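Side-chain contacts in Cgl0159-like domain-containing protein (Corynebacterium glutamicum, PDB 3FOK), which is of unknown function but belongs to a family of the TIM-barrel clan, many of whose members are enzymes: residues V149-N152 with G157-P160; L153-T158 with S186-G191. All coordinates share one frame; numbering follows the deposited sequence.

Interaction 1: residues V149-N152 with G157-P160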
loop_
_atom_site.group_PDB
_atom_site.type_symbol
_atom_site.label_atom_id
_atom_site.label_comp_id
_atom_site.label_asym_id
_atom_site.label_seq_id
_atom_site.Cartn_x
_atom_site.Cartn_y
_atom_site.Cartn_z
ATOM N N VAL A 149 -18.446 0.612 -12.238
ATOM C CA VAL A 149 -18.479 0.067 -10.888
ATOM C C VAL A 149 -19.319 -1.197 -10.810
ATOM O O VAL A 149 -20.491 -1.153 -10.443
ATOM C CB VAL A 149 -19.057 1.084 -9.876
ATOM C CG1 VAL A 149 -18.789 0.608 -8.454
ATOM C CG2 VAL A 149 -18.444 2.458 -10.103
ATOM N N ARG A 150 -18.719 -2.326 -11.163
ATOM C CA ARG A 150 -19.422 -3.594 -11.098
ATOM C C ARG A 150 -19.246 -4.146 -9.695
ATOM O O ARG A 150 -18.131 -4.245 -9.188
ATOM C CB ARG A 150 -18.879 -4.563 -12.146
ATOM C CG ARG A 150 -19.371 -4.251 -13.550
ATOM C CD ARG A 150 -18.675 -5.106 -14.578
ATOM N NE ARG A 150 -17.253 -4.799 -14.626
ATOM C CZ ARG A 150 -16.366 -5.470 -15.349
ATOM N NH1 ARG A 150 -16.756 -6.496 -16.091
ATOM N NH2 ARG A 150 -15.090 -5.115 -15.323
ATOM N N ILE A 151 -20.363 -4.492 -9.072
ATOM C CA ILE A 151 -20.366 -4.994 -7.709
ATOM C C ILE A 151 -20.693 -6.480 -7.635
ATOM O O ILE A 151 -21.849 -6.884 -7.787
ATOM C CB ILE A 151 -21.383 -4.193 -6.867
ATOM C CG1 ILE A 151 -21.044 -2.701 -6.955
ATOM C CG2 ILE A 151 -21.388 -4.685 -5.434
ATOM C CD1 ILE A 151 -22.078 -1.781 -6.348
ATOM N N ASN A 152 -19.668 -7.292 -7.396
ATOM C CA ASN A 152 -19.841 -8.736 -7.296
ATOM C C ASN A 152 -19.669 -9.157 -5.841
ATOM O O ASN A 152 -18.551 -9.238 -5.333
ATOM C CB ASN A 152 -18.820 -9.444 -8.189
ATOM C CG ASN A 152 -19.093 -10.924 -8.338
ATOM O OD1 ASN A 152 -18.847 -11.503 -9.400
ATOM N ND2 ASN A 152 -19.586 -11.550 -7.273
ATOM N N GLY A 157 -12.460 -8.924 -5.178
ATOM C CA GLY A 157 -11.948 -7.862 -6.025
ATOM C C GLY A 157 -12.838 -6.634 -6.024
ATOM O O GLY A 157 -12.385 -5.530 -6.323
ATOM N N THR A 158 -14.109 -6.819 -5.679
ATOM C CA THR A 158 -15.054 -5.709 -5.638
ATOM C C THR A 158 -14.642 -4.699 -4.572
ATOM O O THR A 158 -14.781 -3.491 -4.762
ATOM C CB THR A 158 -16.483 -6.196 -5.316
ATOM O OG1 THR A 158 -16.937 -7.074 -6.352
ATOM C CG2 THR A 158 -17.439 -5.008 -5.206
ATOM N N ALA A 159 -14.128 -5.202 -3.454
ATOM C CA ALA A 159 -13.709 -4.350 -2.348
ATOM C C ALA A 159 -12.764 -3.229 -2.777
ATOM O O ALA A 159 -13.088 -2.054 -2.624
ATOM C CB ALA A 159 -13.067 -5.194 -1.252
ATOM N N PRO A 160 -11.580 -3.567 -3.315
ATOM C CA PRO A 160 -10.709 -2.458 -3.711
ATOM C C PRO A 160 -11.304 -1.548 -4.789
ATOM O O PRO A 160 -10.932 -0.376 -4.892
ATOM C CB PRO A 160 -9.421 -3.160 -4.155
ATOM C CG PRO A 160 -9.886 -4.526 -4.566
ATOM C CD PRO A 160 -10.907 -4.865 -3.517
#
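Thr-158 carries this contact almost alone, presenting its hydroxyl to the backbone of Asn-152 and its methyl to Ile-151. Thr-158 OG1 donates a hydrogen bond of 2.9 Å to the carbonyl O of Asn-152. The hydroxyl does not come in along a lone pair: it lies above the carbonyl plane, 36° out of it, with a C=O...OG1 angle of 108°. Threonine suits the place because one short branched side chain offers a donor and a methyl at once. With chi1 at -62°, OG1 stands beside the backbone N of Thr-158 while CG2 lies anti to it, which brings both groups to the end of the strand.

Strand 144-151 and helix 158-174 are successive elements of a beta-alpha-beta unit of the TIM barrel, and the contact closes the loop between them, joining the strand's C-terminal end to the first turn of the helix.

The apolar part is small and buried. Thr-158 CG2 packs 3.9 Å from Ile-151 CA and 4.0 Å from Ile-151 CG2, the two side chains crossing at about a right angle. The CB of Ile-151 points away from Thr-158, and its side chain also touches Leu-162 of the same helix and Met-185 of the next strand. The end of Arg-150 also leads away, its guanidinium forming salt bridges with Asp-127 and Glu-124, and Phe-123 of a second subunit packs on Thr-158.

Interaction 2: residues L153-T158 with S186-G191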
loop_
_atom_site.group_PDB
_atom_site.type_symbol
_atom_site.label_atom_id
_atom_site.label_comp_id
_atom_site.label_asym_id
_atom_site.label_seq_id
_atom_site.Cartn_x
_atom_site.Cartn_y
_atom_site.Cartn_z
ATOM N N LEU A 153 -20.790 -9.431 -5.185
ATOM C CA LEU A 153 -20.800 -9.817 -3.779
ATOM C C LEU A 153 -19.953 -11.022 -3.378
ATOM O O LEU A 153 -19.551 -11.133 -2.226
ATOM C CB LEU A 153 -22.238 -10.040 -3.320
ATOM C CG LEU A 153 -23.137 -8.804 -3.367
ATOM C CD1 LEU A 153 -24.525 -9.157 -2.857
ATOM C CD2 LEU A 153 -22.526 -7.694 -2.521
ATOM N N SER A 154 -19.670 -11.921 -4.309
ATOM C CA SER A 154 -18.876 -13.094 -3.966
ATOM C C SER A 154 -17.420 -12.981 -4.396
ATOM O O SER A 154 -16.653 -13.928 -4.244
ATOM C CB SER A 154 -19.483 -14.348 -4.594
ATOM O OG SER A 154 -19.248 -14.371 -5.989
ATOM N N ASP A 155 -17.034 -11.822 -4.920
ATOM C CA ASP A 155 -15.662 -11.624 -5.383
ATOM C C ASP A 155 -14.946 -10.502 -4.626
ATOM O O ASP A 155 -15.301 -9.333 -4.746
ATOM C CB ASP A 155 -15.674 -11.316 -6.881
ATOM C CG ASP A 155 -14.312 -11.452 -7.514
ATOM O OD1 ASP A 155 -13.344 -10.894 -6.961
ATOM O OD2 ASP A 155 -14.212 -12.108 -8.572
ATOM N N ALA A 156 -13.922 -10.870 -3.862
ATOM C CA ALA A 156 -13.152 -9.911 -3.066
ATOM C C ALA A 156 -12.603 -8.737 -3.870
ATOM O O ALA A 156 -12.313 -7.678 -3.311
ATOM C CB ALA A 156 -12.004 -10.628 -2.356
ATOM N N GLY A 157 -12.460 -8.924 -5.178
ATOM C CA GLY A 157 -11.948 -7.862 -6.025
ATOM C C GLY A 157 -12.838 -6.634 -6.024
ATOM O O GLY A 157 -12.385 -5.530 -6.323
ATOM N N THR A 158 -14.109 -6.819 -5.679
ATOM C CA THR A 158 -15.054 -5.709 -5.638
ATOM C C THR A 158 -14.642 -4.699 -4.572
ATOM O O THR A 158 -14.781 -3.491 -4.762
ATOM C CB THR A 158 -16.483 -6.196 -5.316
ATOM O OG1 THR A 158 -16.937 -7.074 -6.352
ATOM C CG2 THR A 158 -17.439 -5.008 -5.206
ATOM N N SER A 186 -23.036 -7.827 -10.249
ATOM C CA SER A 186 -22.530 -8.858 -11.147
ATOM C C SER A 186 -22.289 -10.174 -10.427
ATOM O O SER A 186 -22.016 -10.193 -9.230
ATOM C CB SER A 186 -21.231 -8.390 -11.807
ATOM O OG SER A 186 -21.437 -7.215 -12.571
ATOM N N ASN A 187 -22.391 -11.274 -11.163
ATOM C CA ASN A 187 -22.171 -12.591 -10.586
ATOM C C ASN A 187 -21.328 -13.448 -11.507
ATOM O O ASN A 187 -21.274 -13.216 -12.716
ATOM C CB ASN A 187 -23.497 -13.321 -10.345
ATOM C CG ASN A 187 -24.465 -12.524 -9.501
ATOM O OD1 ASN A 187 -25.253 -11.733 -10.018
ATOM N ND2 ASN A 187 -24.407 -12.725 -8.193
ATOM N N TRP A 188 -20.662 -14.436 -10.925
ATOM C CA TRP A 188 -19.867 -15.360 -11.708
ATOM C C TRP A 188 -20.823 -16.485 -12.075
ATOM O O TRP A 188 -21.416 -17.113 -11.192
ATOM C CB TRP A 188 -18.703 -15.924 -10.890
ATOM C CG TRP A 188 -17.532 -15.004 -10.776
ATOM C CD1 TRP A 188 -17.163 -14.279 -9.683
ATOM C CD2 TRP A 188 -16.575 -14.708 -11.797
ATOM N NE1 TRP A 188 -16.030 -13.552 -9.958
ATOM C CE2 TRP A 188 -15.647 -13.798 -11.250
ATOM C CE3 TRP A 188 -16.407 -15.130 -13.122
ATOM C CZ2 TRP A 188 -14.567 -13.293 -11.981
ATOM C CZ3 TRP A 188 -15.331 -14.628 -13.855
ATOM C CH2 TRP A 188 -14.423 -13.721 -13.277
ATOM N N VAL A 189 -20.991 -16.716 -13.372
ATOM C CA VAL A 189 -21.878 -17.770 -13.851
ATOM C C VAL A 189 -21.165 -18.559 -14.937
ATOM O O VAL A 189 -20.927 -18.045 -16.034
ATOM C CB VAL A 189 -23.182 -17.183 -14.430
ATOM C CG1 VAL A 189 -24.088 -18.308 -14.921
ATOM C CG2 VAL A 189 -23.895 -16.355 -13.370
ATOM N N ASN A 190 -20.821 -19.806 -14.627
ATOM C CA ASN A 190 -20.117 -20.664 -15.574
ATOM C C ASN A 190 -18.766 -20.064 -15.942
ATOM O O ASN A 190 -18.372 -20.070 -17.110
ATOM C CB ASN A 190 -20.943 -20.862 -16.849
ATOM C CG ASN A 190 -22.353 -21.347 -16.563
ATOM O OD1 ASN A 190 -22.562 -22.255 -15.752
ATOM N ND2 ASN A 190 -23.332 -20.747 -17.237
ATOM N N GLY A 191 -18.069 -19.533 -14.942
ATOM C CA GLY A 191 -16.760 -18.956 -15.179
ATOM C C GLY A 191 -16.739 -17.622 -15.903
ATOM O O GLY A 191 -15.669 -17.155 -16.306
HETATM O O HOH W 1 -23.276 -9.528 -6.656
#
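Asp-155 reaches from the loop to the indole of Trp-188 and takes up its N-H in a hydrogen bond, NE1 to OD2, of 2.7 Å. The bond is fairly straight, 157° at the hydrogen, and OD2 lies close to the ring plane, so the carboxylate meets the indole at its edge and lies almost flat with it.

Side-chain torsions bring the groups together. In Asp-155, CG lies anti to the backbone N (chi1 -165°), carrying the carboxylate out between Trp-188 and the start of the helix; in Trp-188, chi1 (-80°) swings the indole beside its own backbone N, and chi2 then turns the NE1 edge to the loop. The other carboxylate oxygen, Asp-155 OD1, accepts from Gly-157 N at 2.8 Å, a capping bond. Both oxygens use their anti lone pairs, so bonds at its two ends restrain the carboxylate's rotation. Aspartate suits this place because its short side chain can cap its own turn and still offer a second acceptor to the indole. Tryptophan suits its own because its single N-H, at the ring edge, can donate in plane while the broad ring packs elsewhere.

The backbone around it is a type I turn from Asp-155 to Thr-158, closed by Thr-158 N to Asp-155 O. Ser-154 OG approaches the edge of the indole at Trp-188 CD1, 4.2 Å away. Earlier in both segments, a water spans the backbones, accepting from Leu-153 N and donating to Ser-186 O, each at 2.9 Å.

The contact ties the loop between strand 144-151 and helix 158-174 to the end of strand 179-189, where Val-193 of the antiparallel strand 192-195 also packs on Trp-188.

Overall arrangement
Interactions 1 and 2 lie about 8 Å apart, centre to centre, and share Gly-157 and Thr-158. Along the chain, strand 144-151 leads into the loop 153-157, then helix 158-174 and strand 179-189, which pairs in parallel with strand 144-151 in the barrel sheet. Interaction 1 is local, closing strand 144-151 onto the helix that follows; interaction 2 joins residues separated in the chain by helix 158-174. The two also meet directly, through a probable hydrogen bond of 2.9 Å between Ile-151 O and Ser-186 N. Together they fasten one loop at the C-terminal ends of the barrel strands, where TIM-barrel enzymes carry their active sites, though none is established here, and both touch the second subunit.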